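Local coordinates for protein adenosine kinase, putative (Trypanosoma brucei, PDB 3OTX) that probably phosphorylates adenosine to AMP, using ATP with magnesium as cofactor, in the purine salvage pathway, at residues 163-168 with 310-315; 68-73 with 306-311; 118-123 with 143-148; 87-92 with 149-154. The protein carries 1 engineered substitution. All blocks are in the same frame, centred on the assembly; numbering follows the deposited sequence.

In the fold
The four contacts lie in a single chain of the ribokinase-like fold. Contacts 1 and 2 are neighbours, with centres 9 Å apart; both use helix 300-311 and share A310 and Y311. Contact 1 sets that helix against strand 165-169 of the large sheet, contact 2 against helix 66-76, so the helix that carries the predicted proton acceptor D301 at its start is held on two sides. Contact 4 reaches the same sheet through strand 86-89, its centre about 19 Å from that of contact 1. Contact 3, centred 11 Å from contact 4, lies where the smaller sheet meets the main domain. Along the chain, contact 3 nests inside contact 4 and contact 4 inside contact 2; contact 1 opens after contact 4 closes.

Contact 1: 163-168 with 310-315; sequences SRIFYF and AYAVGK
I165 meets Y311 and A312 with a single methyl group. CD1 of I165 lies 3.7 Å from CD2 of Y311, arriving at the edge of the phenol ring, near its plane. The same methyl is 3.6 Å from CA of A312 and 3.9 Å from CB of A312, so it lodges between the ring edge and the CA and CB of A312, where a small alanine lets the methyl come close to the main chain. I165 puts it there by setting CG1 anti to its carbonyl carbon (chi1 -64°) and running on nearly extended (chi2 159°). Isoleucine suits this strand: its branched CB fits extended backbone, and its longer arm reaches Y311 and A312. The contact across is wholly apolar.

Further out, a type I turn runs from Y311 to G314. G314, with positive phi (78°), is the C-prime residue of a Schellman motif: its N bonds to O of Y311 at 3.0 Å, while K315 N bonds to O of A310 at 3.2 Å. Glycine readily takes that backbone conformation. On the other side, I165 is held in the sheet by backbone bonds to R9 and Y11, and it also touches M195, while Y311 rests on L193. A helix lying on a central, largely parallel sheet in this way is characteristic of the alpha/beta/alpha core of the ribokinase (PfkB) fold.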
# COMPACT_ATOMS: atom_id res chain seq x y z
N SER A 163 -4.11 14.58 11.73
CA SER A 163 -3.71 14.26 10.34
C SER A 163 -4.59 14.98 9.33
O SER A 163 -5.76 15.33 9.63
CB SER A 163 -3.79 12.74 10.10
OG SER A 163 -2.90 12.07 10.99
N ARG A 164 -4.04 15.21 8.14
CA ARG A 164 -4.82 15.84 7.06
C ARG A 164 -4.86 15.00 5.79
O ARG A 164 -5.65 15.27 4.90
CB ARG A 164 -4.33 17.26 6.75
CG ARG A 164 -4.49 18.22 7.91
CD ARG A 164 -5.98 18.43 8.23
NE ARG A 164 -6.17 19.39 9.31
CZ ARG A 164 -6.25 19.06 10.61
NH1 ARG A 164 -6.18 17.77 11.00
NH2 ARG A 164 -6.42 20.03 11.50
N ILE A 165 -4.00 13.99 5.73
CA ILE A 165 -4.00 13.04 4.61
C ILE A 165 -4.14 11.63 5.21
O ILE A 165 -3.40 11.29 6.13
CB ILE A 165 -2.68 13.14 3.79
CG1 ILE A 165 -2.53 14.50 3.12
CG2 ILE A 165 -2.61 12.01 2.75
CD1 ILE A 165 -1.08 14.85 2.72
N PHE A 166 -5.11 10.87 4.71
CA PHE A 166 -5.44 9.55 5.22
C PHE A 166 -5.24 8.59 4.07
O PHE A 166 -5.84 8.76 3.00
CB PHE A 166 -6.89 9.54 5.71
CG PHE A 166 -7.13 10.48 6.87
CD1 PHE A 166 -7.31 11.85 6.65
CD2 PHE A 166 -7.14 9.99 8.19
CE1 PHE A 166 -7.52 12.72 7.71
CE2 PHE A 166 -7.35 10.88 9.26
CZ PHE A 166 -7.54 12.22 9.01
N TYR A 167 -4.38 7.59 4.29
CA TYR A 167 -4.11 6.60 3.28
C TYR A 167 -4.37 5.22 3.84
O TYR A 167 -3.76 4.82 4.86
CB TYR A 167 -2.65 6.70 2.80
CG TYR A 167 -2.26 5.52 1.95
CD1 TYR A 167 -2.76 5.37 0.65
CD2 TYR A 167 -1.44 4.53 2.46
CE1 TYR A 167 -2.41 4.27 -0.12
CE2 TYR A 167 -1.08 3.43 1.69
CZ TYR A 167 -1.59 3.32 0.42
OH TYR A 167 -1.23 2.22 -0.34
N PHE A 168 -5.25 4.49 3.16
CA PHE A 168 -5.50 3.09 3.47
C PHE A 168 -5.15 2.24 2.29
O PHE A 168 -5.46 2.61 1.16
CB PHE A 168 -6.98 2.87 3.78
CG PHE A 168 -7.36 3.21 5.19
CD1 PHE A 168 -7.17 4.51 5.71
CD2 PHE A 168 -7.96 2.25 5.98
CE1 PHE A 168 -7.54 4.81 7.03
CE2 PHE A 168 -8.36 2.56 7.29
CZ PHE A 168 -8.14 3.85 7.81
N ALA A 310 5.44 14.07 -1.37
CA ALA A 310 5.32 15.31 -2.13
C ALA A 310 3.97 15.94 -1.92
O ALA A 310 3.87 17.17 -1.87
CB ALA A 310 5.53 15.04 -3.60
N TYR A 311 2.93 15.12 -1.80
CA TYR A 311 1.57 15.64 -1.64
C TYR A 311 1.49 16.38 -0.31
O TYR A 311 0.83 17.45 -0.22
CB TYR A 311 0.51 14.50 -1.73
CG TYR A 311 -0.90 15.03 -1.92
CD1 TYR A 311 -1.46 15.11 -3.19
CD2 TYR A 311 -1.63 15.56 -0.84
CE1 TYR A 311 -2.74 15.63 -3.38
CE2 TYR A 311 -2.90 16.09 -1.02
CZ TYR A 311 -3.45 16.11 -2.28
OH TYR A 311 -4.70 16.65 -2.48
N ALA A 312 2.15 15.83 0.71
CA ALA A 312 2.15 16.40 2.06
C ALA A 312 2.79 17.79 2.14
O ALA A 312 2.51 18.54 3.07
CB ALA A 312 2.81 15.43 3.08
N VAL A 313 3.64 18.14 1.17
CA VAL A 313 4.25 19.48 1.13
C VAL A 313 3.66 20.37 0.04
O VAL A 313 4.26 21.39 -0.33
CB VAL A 313 5.79 19.44 1.08
CG1 VAL A 313 6.33 18.93 2.42
CG2 VAL A 313 6.31 18.54 -0.09
N GLY A 314 2.49 19.97 -0.46
CA GLY A 314 1.68 20.79 -1.36
C GLY A 314 2.14 20.85 -2.80
O GLY A 314 1.82 21.79 -3.50
N LYS A 315 2.91 19.85 -3.25
CA LYS A 315 3.34 19.86 -4.65
C LYS A 315 2.17 19.47 -5.56
O LYS A 315 1.28 18.69 -5.13
CB LYS A 315 4.54 18.92 -4.88
CG LYS A 315 5.77 19.21 -4.04
CD LYS A 315 6.31 20.59 -4.27
CE LYS A 315 7.31 20.93 -3.20
NZ LYS A 315 7.81 22.31 -3.35

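Contact 2: 68-73 with 306-311; sequences LNVARV and GFLSAY. With AP5 (bis(adenosine)-5'-pentaphosphate), chain C.
V70 and L308 make a buried, apolar helix-to-helix contact in the core, where helix 66-76 packs beside helix 300-311 next to the bound bis(adenosine)-5'-pentaphosphate. CG1 of V70 and CD1 of L308 come within 3.5 Å, the two side chains crossing at about a right angle. One turn along, CG1 of V73 packs on bare backbone of the other helix, 3.9 Å from N of G306. In V73 this methyl lies anti to the backbone nitrogen (chi1 172°), as the matching methyl does in V70. The branched valines give helix 66-76 a compact apolar flank, and Y167 of the large sheet lies against both V70 and L308.

Helix 300-311 starts at the Gly-Ala-Gly-Asp signature of PfkB kinases, which ends in D301, the predicted proton acceptor. The side chain of V70 is about 4 Å from that of D301, so the apolar packing borders directly on the probable catalytic site. N69, neighbour of V70 in the chain, turns its amide to the ligand: ND2 donates to the ribose hydroxyl O3J of AP5 at 3.0 Å, with an N-H...O angle of 144°. The same nitrogen is hydrogen-bonded to OD2 of D301, and an amide, with two N-H groups, can serve both partners. Within the other helix, OG of S309 donates to O of G306 at 2.8 Å, tilted 20° from the carbonyl plane, which gives the buried hydroxyl a partner within its own helix; the same oxygen also accepts from A310 N.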
# COMPACT_ATOMS: atom_id res chain seq x y z
N LEU A 68 2.81 -0.20 5.65
CA LEU A 68 3.98 0.12 6.45
C LEU A 68 5.17 0.45 5.52
O LEU A 68 5.94 1.39 5.78
CB LEU A 68 4.29 -1.06 7.39
CG LEU A 68 5.39 -0.81 8.40
CD1 LEU A 68 5.02 0.43 9.26
CD2 LEU A 68 5.52 -2.06 9.29
N ASN A 69 5.29 -0.27 4.41
CA ASN A 69 6.25 0.11 3.37
C ASN A 69 6.05 1.57 2.90
O ASN A 69 7.01 2.34 2.78
CB ASN A 69 6.11 -0.80 2.16
CG ASN A 69 6.58 -2.20 2.41
OD1 ASN A 69 7.39 -2.49 3.32
ND2 ASN A 69 6.13 -3.10 1.56
N VAL A 70 4.79 1.91 2.62
CA VAL A 70 4.43 3.24 2.12
C VAL A 70 4.85 4.28 3.17
O VAL A 70 5.48 5.30 2.84
CB VAL A 70 2.93 3.38 1.82
CG1 VAL A 70 2.56 4.84 1.54
CG2 VAL A 70 2.55 2.52 0.60
N ALA A 71 4.51 3.99 4.43
CA ALA A 71 4.81 4.92 5.51
C ALA A 71 6.32 5.12 5.64
O ALA A 71 6.81 6.24 5.84
CB ALA A 71 4.27 4.38 6.82
N ARG A 72 7.09 4.04 5.50
CA ARG A 72 8.53 4.14 5.68
C ARG A 72 9.17 4.88 4.52
O ARG A 72 10.08 5.64 4.75
CB ARG A 72 9.18 2.74 5.87
CG ARG A 72 8.80 2.10 7.21
CD ARG A 72 9.19 0.61 7.23
NE ARG A 72 10.62 0.49 7.31
CZ ARG A 72 11.32 -0.60 7.02
NH1 ARG A 72 10.68 -1.70 6.60
NH2 ARG A 72 12.64 -0.58 7.15
N VAL A 73 8.67 4.68 3.30
CA VAL A 73 9.21 5.42 2.15
C VAL A 73 8.86 6.91 2.28
O VAL A 73 9.75 7.76 2.10
CB VAL A 73 8.69 4.86 0.84
CG1 VAL A 73 9.10 5.78 -0.34
CG2 VAL A 73 9.27 3.43 0.64
N GLY A 306 6.50 7.96 -2.16
CA GLY A 306 7.07 9.18 -2.71
C GLY A 306 5.93 10.13 -3.04
O GLY A 306 6.02 11.36 -2.77
N PHE A 307 4.87 9.60 -3.65
CA PHE A 307 3.68 10.40 -3.95
C PHE A 307 3.17 11.14 -2.70
O PHE A 307 2.95 12.36 -2.75
CB PHE A 307 2.59 9.48 -4.55
CG PHE A 307 1.36 10.23 -5.06
CD1 PHE A 307 1.22 10.53 -6.40
CD2 PHE A 307 0.35 10.64 -4.16
CE1 PHE A 307 0.07 11.25 -6.85
CE2 PHE A 307 -0.81 11.33 -4.60
CZ PHE A 307 -0.93 11.64 -5.96
N LEU A 308 3.03 10.42 -1.58
CA LEU A 308 2.55 11.06 -0.34
C LEU A 308 3.53 12.06 0.22
O LEU A 308 3.10 13.09 0.76
CB LEU A 308 2.30 10.00 0.72
CG LEU A 308 1.04 9.20 0.53
CD1 LEU A 308 1.01 7.99 1.52
CD2 LEU A 308 -0.16 10.08 0.78
N SER A 309 4.84 11.78 0.11
CA SER A 309 5.85 12.72 0.62
C SER A 309 5.79 14.08 -0.08
O SER A 309 6.05 15.11 0.54
CB SER A 309 7.26 12.13 0.57
OG SER A 309 7.79 12.16 -0.75
N ALA A 310 5.44 14.07 -1.37
CA ALA A 310 5.32 15.31 -2.13
C ALA A 310 3.97 15.94 -1.92
O ALA A 310 3.87 17.17 -1.87
CB ALA A 310 5.53 15.04 -3.60
N TYR A 311 2.93 15.12 -1.80
CA TYR A 311 1.57 15.64 -1.64
C TYR A 311 1.49 16.38 -0.31
O TYR A 311 0.83 17.45 -0.22
CB TYR A 311 0.51 14.50 -1.73
CG TYR A 311 -0.90 15.03 -1.92
CD1 TYR A 311 -1.46 15.11 -3.19
CD2 TYR A 311 -1.63 15.56 -0.84
CE1 TYR A 311 -2.74 15.63 -3.38
CE2 TYR A 311 -2.90 16.09 -1.02
CZ TYR A 311 -3.45 16.11 -2.28
OH TYR A 311 -4.70 16.65 -2.48
PA AP5 C . 4.57 -0.57 -11.19
O1A AP5 C . 5.20 -1.82 -11.80
O2A AP5 C . 3.42 -0.00 -12.01
O3A AP5 C . 3.99 -0.80 -9.71
PB AP5 C . 3.25 -2.13 -9.15
O1B AP5 C . 2.72 -3.00 -10.25
O2B AP5 C . 2.28 -1.66 -8.12
O3B AP5 C . 4.50 -2.83 -8.47
PG AP5 C . 4.80 -4.33 -8.02
O1G AP5 C . 6.29 -4.49 -8.02
O2G AP5 C . 4.21 -5.39 -8.91
O3G AP5 C . 4.28 -4.27 -6.56
PD AP5 C . 4.23 -5.41 -5.41
O1D AP5 C . 4.78 -6.75 -5.86
O2D AP5 C . 2.83 -5.35 -4.87
O3D AP5 C . 5.30 -4.82 -4.37
PE AP5 C . 5.00 -3.75 -3.20
O1E AP5 C . 4.05 -2.71 -3.70
O2E AP5 C . 6.33 -3.28 -2.60
O5F AP5 C . 5.74 0.48 -10.93
C5F AP5 C . 5.49 1.69 -10.20
C4F AP5 C . 6.54 2.71 -10.58
O4F AP5 C . 7.85 2.16 -10.36
C3F AP5 C . 6.56 3.09 -12.05
O3F AP5 C . 5.66 4.15 -12.28
C2F AP5 C . 8.00 3.44 -12.30
O2F AP5 C . 8.26 4.74 -11.86
C1F AP5 C . 8.74 2.48 -11.36
N9A AP5 C . 9.14 1.20 -12.02
C8A AP5 C . 8.58 -0.07 -11.80
N7A AP5 C . 9.26 -0.96 -12.58
C5A AP5 C . 10.22 -0.30 -13.26
C6A AP5 C . 11.20 -0.69 -14.14
N6A AP5 C . 11.43 -1.98 -14.42
N1A AP5 C . 12.05 0.26 -14.66
C2A AP5 C . 11.97 1.59 -14.30
N3A AP5 C . 10.99 1.97 -13.40
C4A AP5 C . 10.15 1.05 -12.88
O5J AP5 C . 4.20 -4.63 -2.09
C5J AP5 C . 4.84 -5.73 -1.47
C4J AP5 C . 4.26 -5.78 -0.06
O4J AP5 C . 2.89 -6.23 -0.09
C3J AP5 C . 4.94 -6.80 0.85
O3J AP5 C . 5.78 -6.08 1.75
C2J AP5 C . 3.79 -7.54 1.55
O2J AP5 C . 3.95 -7.65 2.96
C1J AP5 C . 2.61 -6.66 1.22
N9B AP5 C . 1.31 -7.36 1.27
C8B AP5 C . 0.98 -8.46 0.53
N7B AP5 C . -0.27 -8.82 0.91
C5B AP5 C . -0.72 -7.95 1.87
C6B AP5 C . -1.93 -7.85 2.58
N6B AP5 C . -2.92 -8.74 2.48
N1B AP5 C . -2.00 -6.84 3.50
C2B AP5 C . -1.02 -5.89 3.68
N3B AP5 C . 0.18 -6.01 3.01
C4B AP5 C . 0.29 -7.02 2.09

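Contact 3: 118-123 with 143-148; sequences TKAGSG and ANHLSS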
# COMPACT_ATOMS: atom_id res chain seq x y z
N THR A 118 -3.47 -10.84 21.76
CA THR A 118 -2.94 -12.14 22.09
C THR A 118 -3.66 -13.24 21.29
O THR A 118 -3.43 -14.45 21.51
CB THR A 118 -3.05 -12.39 23.61
OG1 THR A 118 -4.43 -12.41 23.98
CG2 THR A 118 -2.31 -11.26 24.40
N LYS A 119 -4.52 -12.84 20.37
CA LYS A 119 -5.38 -13.79 19.66
C LYS A 119 -4.73 -14.55 18.51
O LYS A 119 -5.23 -15.60 18.08
CB LYS A 119 -6.63 -13.08 19.14
CG LYS A 119 -7.55 -12.55 20.23
CD LYS A 119 -8.66 -11.71 19.63
CE LYS A 119 -9.67 -11.28 20.68
NZ LYS A 119 -10.44 -10.08 20.25
N ALA A 120 -3.66 -13.97 17.97
CA ALA A 120 -2.88 -14.59 16.91
C ALA A 120 -1.53 -13.90 16.94
O ALA A 120 -1.43 -12.74 17.38
CB ALA A 120 -3.54 -14.37 15.53
N GLY A 121 -0.53 -14.59 16.43
CA GLY A 121 0.82 -14.03 16.31
C GLY A 121 0.83 -12.96 15.24
O GLY A 121 -0.09 -12.89 14.43
N SER A 122 1.86 -12.11 15.24
CA SER A 122 1.97 -11.08 14.21
C SER A 122 1.97 -11.70 12.83
O SER A 122 2.49 -12.82 12.62
CB SER A 122 3.23 -10.25 14.45
OG SER A 122 3.10 -9.57 15.66
N GLY A 123 1.36 -10.96 11.89
CA GLY A 123 1.22 -11.43 10.53
C GLY A 123 2.53 -11.56 9.78
O GLY A 123 3.54 -10.95 10.13
N ALA A 143 -3.02 -9.04 12.41
CA ALA A 143 -3.53 -7.89 11.66
C ALA A 143 -5.04 -8.00 11.43
O ALA A 143 -5.74 -7.00 11.35
CB ALA A 143 -2.77 -7.68 10.34
N ASN A 144 -5.55 -9.23 11.38
CA ASN A 144 -6.97 -9.44 11.13
C ASN A 144 -7.82 -9.18 12.36
O ASN A 144 -9.04 -9.21 12.27
CB ASN A 144 -7.21 -10.86 10.66
CG ASN A 144 -8.46 -11.01 9.84
OD1 ASN A 144 -9.22 -11.97 10.01
ND2 ASN A 144 -8.67 -10.09 8.93
N HIS A 145 -7.19 -8.95 13.49
CA HIS A 145 -7.90 -8.71 14.76
C HIS A 145 -7.93 -7.24 15.19
O HIS A 145 -8.33 -6.93 16.32
CB HIS A 145 -7.25 -9.56 15.87
CG HIS A 145 -7.39 -11.03 15.64
ND1 HIS A 145 -8.45 -11.75 16.14
CD2 HIS A 145 -6.62 -11.92 14.97
CE1 HIS A 145 -8.33 -13.02 15.79
NE2 HIS A 145 -7.22 -13.15 15.08
N LEU A 146 -7.54 -6.34 14.29
CA LEU A 146 -7.64 -4.90 14.58
C LEU A 146 -9.10 -4.57 14.98
O LEU A 146 -10.04 -4.90 14.25
CB LEU A 146 -7.18 -4.09 13.37
CG LEU A 146 -7.26 -2.56 13.51
CD1 LEU A 146 -6.36 -2.05 14.60
CD2 LEU A 146 -6.87 -1.92 12.18
N SER A 147 -9.26 -4.01 16.18
CA SER A 147 -10.60 -3.85 16.77
C SER A 147 -11.20 -2.44 16.69
O SER A 147 -10.49 -1.42 16.58
CB SER A 147 -10.55 -4.30 18.25
OG SER A 147 -9.85 -3.35 19.04
N SER A 148 -12.54 -2.39 16.79
CA SER A 148 -13.21 -1.12 16.86
C SER A 148 -12.81 -0.41 18.14
O SER A 148 -12.69 0.81 18.13
CB SER A 148 -14.72 -1.32 16.80
OG SER A 148 -15.06 -1.94 15.57
O HOH W 1 -10.59 -10.33 17.11
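K119 sets its CB over one face of the H145 imidazole. CB of K119 sits 3.9 Å from the centroid of the H145 ring and 17° off the ring normal, a CH-pi contact displaced toward the rim. Extended beyond CG, the lysine chain runs outward past the rim, CD of K119 standing beyond ND1 of H145 at 3.5 Å. Lysine suits this exposed place, its first carbon packing on the ring while its extended arm carries NZ to water. A120 comes in obliquely, its CB 3.9 Å from NE2 of H145, a small methyl that fits beside the ring. On H145, CG is anti to the carbonyl carbon (chi1 -65°), which swings the ring toward residues 119 and 120.

This surface contact joins two ends of a beta hairpin. Segment 118-123 leads into strand 122-130, while 143-148 follows strand 133-141; both strands belong to the smaller sheet, which in PfkB kinases forms the lid over the substrate. A backbone bond between G121 and A142 lies beside the contact. After H145 the chain passes to S147, the N-cap of the next helix, whose OG bonds to H150 N and to E115.

A water completes the pairing of the two polar ends. It lies in the plane of the H145 ring, 2.7 Å from ND1, and accepts from NZ of K119 at 3.2 Å. NZ of K119 and ND1 of H145 are themselves 4.9 Å apart, and the nearby ammonium would probably disfavour a second positive charge on the histidine.

Contact 4: 87-92 with 149-154; sequences TYVGCI and EHMRSP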
# COMPACT_ATOMS: atom_id res chain seq x y z
N THR A 87 1.75 8.74 11.07
CA THR A 87 1.30 7.81 12.11
C THR A 87 0.73 6.60 11.40
O THR A 87 0.01 6.75 10.43
CB THR A 87 0.18 8.43 12.96
OG1 THR A 87 0.71 9.56 13.64
CG2 THR A 87 -0.33 7.44 13.97
N TYR A 88 1.11 5.41 11.85
CA TYR A 88 0.66 4.15 11.25
C TYR A 88 -0.20 3.42 12.27
O TYR A 88 0.15 3.35 13.47
CB TYR A 88 1.88 3.27 10.91
CG TYR A 88 1.53 1.93 10.38
CD1 TYR A 88 1.41 1.72 9.01
CD2 TYR A 88 1.37 0.83 11.24
CE1 TYR A 88 1.07 0.43 8.49
CE2 TYR A 88 1.04 -0.43 10.74
CZ TYR A 88 0.90 -0.63 9.37
OH TYR A 88 0.59 -1.89 8.89
N VAL A 89 -1.31 2.89 11.79
CA VAL A 89 -2.21 2.08 12.61
C VAL A 89 -2.37 0.68 12.01
O VAL A 89 -2.62 0.52 10.81
CB VAL A 89 -3.60 2.77 12.78
CG1 VAL A 89 -4.65 1.88 13.46
CG2 VAL A 89 -3.42 4.01 13.66
N GLY A 90 -2.23 -0.34 12.87
CA GLY A 90 -2.52 -1.72 12.54
C GLY A 90 -2.42 -2.53 13.81
O GLY A 90 -2.26 -1.97 14.89
N CYS A 91 -2.52 -3.87 13.71
CA CYS A 91 -2.57 -4.70 14.88
C CYS A 91 -1.47 -5.76 14.76
O CYS A 91 -1.31 -6.38 13.71
CB CYS A 91 -3.97 -5.33 15.01
SG CYS A 91 -4.19 -6.33 16.51
N ILE A 92 -0.73 -5.92 15.85
CA ILE A 92 0.34 -6.90 15.95
C ILE A 92 0.17 -7.67 17.25
O ILE A 92 -0.72 -7.35 18.06
CB ILE A 92 1.74 -6.24 15.99
CG1 ILE A 92 1.88 -5.24 17.17
CG2 ILE A 92 2.07 -5.56 14.67
CD1 ILE A 92 3.30 -4.69 17.38
N GLU A 149 -12.54 -1.18 19.20
CA GLU A 149 -12.09 -0.56 20.46
C GLU A 149 -10.79 0.22 20.20
O GLU A 149 -10.63 1.39 20.62
CB GLU A 149 -11.86 -1.60 21.57
CG GLU A 149 -13.13 -2.26 22.13
CD GLU A 149 -14.01 -2.98 21.09
OE1 GLU A 149 -13.49 -3.66 20.16
OE2 GLU A 149 -15.25 -2.86 21.20
N HIS A 150 -9.87 -0.40 19.47
CA HIS A 150 -8.63 0.30 19.18
C HIS A 150 -8.88 1.53 18.31
O HIS A 150 -8.27 2.58 18.51
CB HIS A 150 -7.62 -0.64 18.49
CG HIS A 150 -6.28 -0.01 18.29
ND1 HIS A 150 -5.44 0.29 19.34
CD2 HIS A 150 -5.66 0.46 17.17
CE1 HIS A 150 -4.35 0.89 18.88
NE2 HIS A 150 -4.46 1.00 17.57
N MET A 151 -9.75 1.39 17.31
CA MET A 151 -10.06 2.53 16.43
C MET A 151 -10.63 3.76 17.18
O MET A 151 -10.47 4.88 16.72
CB MET A 151 -11.05 2.13 15.34
CG MET A 151 -10.48 1.11 14.33
SD MET A 151 -8.96 1.66 13.49
CE MET A 151 -9.53 3.14 12.66
N ARG A 152 -11.25 3.53 18.34
CA ARG A 152 -11.87 4.61 19.13
C ARG A 152 -10.98 5.01 20.28
O ARG A 152 -11.37 5.87 21.09
CB ARG A 152 -13.24 4.16 19.69
CG ARG A 152 -14.28 3.91 18.63
CD ARG A 152 -15.65 3.69 19.23
NE ARG A 152 -15.69 2.50 20.07
CZ ARG A 152 -16.19 1.33 19.69
NH1 ARG A 152 -16.72 1.18 18.48
NH2 ARG A 152 -16.16 0.31 20.53
N SER A 153 -9.80 4.39 20.39
CA SER A 153 -8.87 4.64 21.49
C SER A 153 -8.26 6.03 21.36
O SER A 153 -8.14 6.55 20.26
CB SER A 153 -7.78 3.57 21.54
OG SER A 153 -6.88 3.69 20.45
N PRO A 154 -7.86 6.64 22.50
CA PRO A 154 -7.32 8.01 22.48
C PRO A 154 -6.15 8.22 21.50
O PRO A 154 -6.15 9.22 20.78
CB PRO A 154 -6.86 8.24 23.93
CG PRO A 154 -7.76 7.35 24.74
CD PRO A 154 -8.08 6.14 23.87
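V89 and H150 each send a side-chain branch away from their backbone nitrogens: CG1 of V89 at chi1 172° and the imidazole of H150 at chi1 -174°. From these settings the two approach from opposite directions, and CG1 of V89 arrives at the ring edge, near its plane, 4.1 Å from CD2 of H150. M151 has a folded chain, which curls its sulfur back toward the strand until SD of M151 is 4.3 Å from CG1 of V89. A beta-branched valine fits strand 86-89, and the unbranched methionine packs beside it, also touching Y11 and Q13.

Behind the ring, S153, the N-cap of the following helix, bonds with OG to O of H150 at 2.6 Å, on a lone pair in the carbonyl plane. S153 N reaches the same oxygen at 3.0 Å, so two bonds grip it as helix 148-151 ends. OG of S153 also stands over one face of the H150 ring.

The polar end of the histidine is hydrogen-bonded from NE2 to O of A113. Since a carbonyl oxygen can only accept, NE2 must carry a proton; this bond helps fix the ring's rotation and directs its carbon edge, CD2, to the apolar valine.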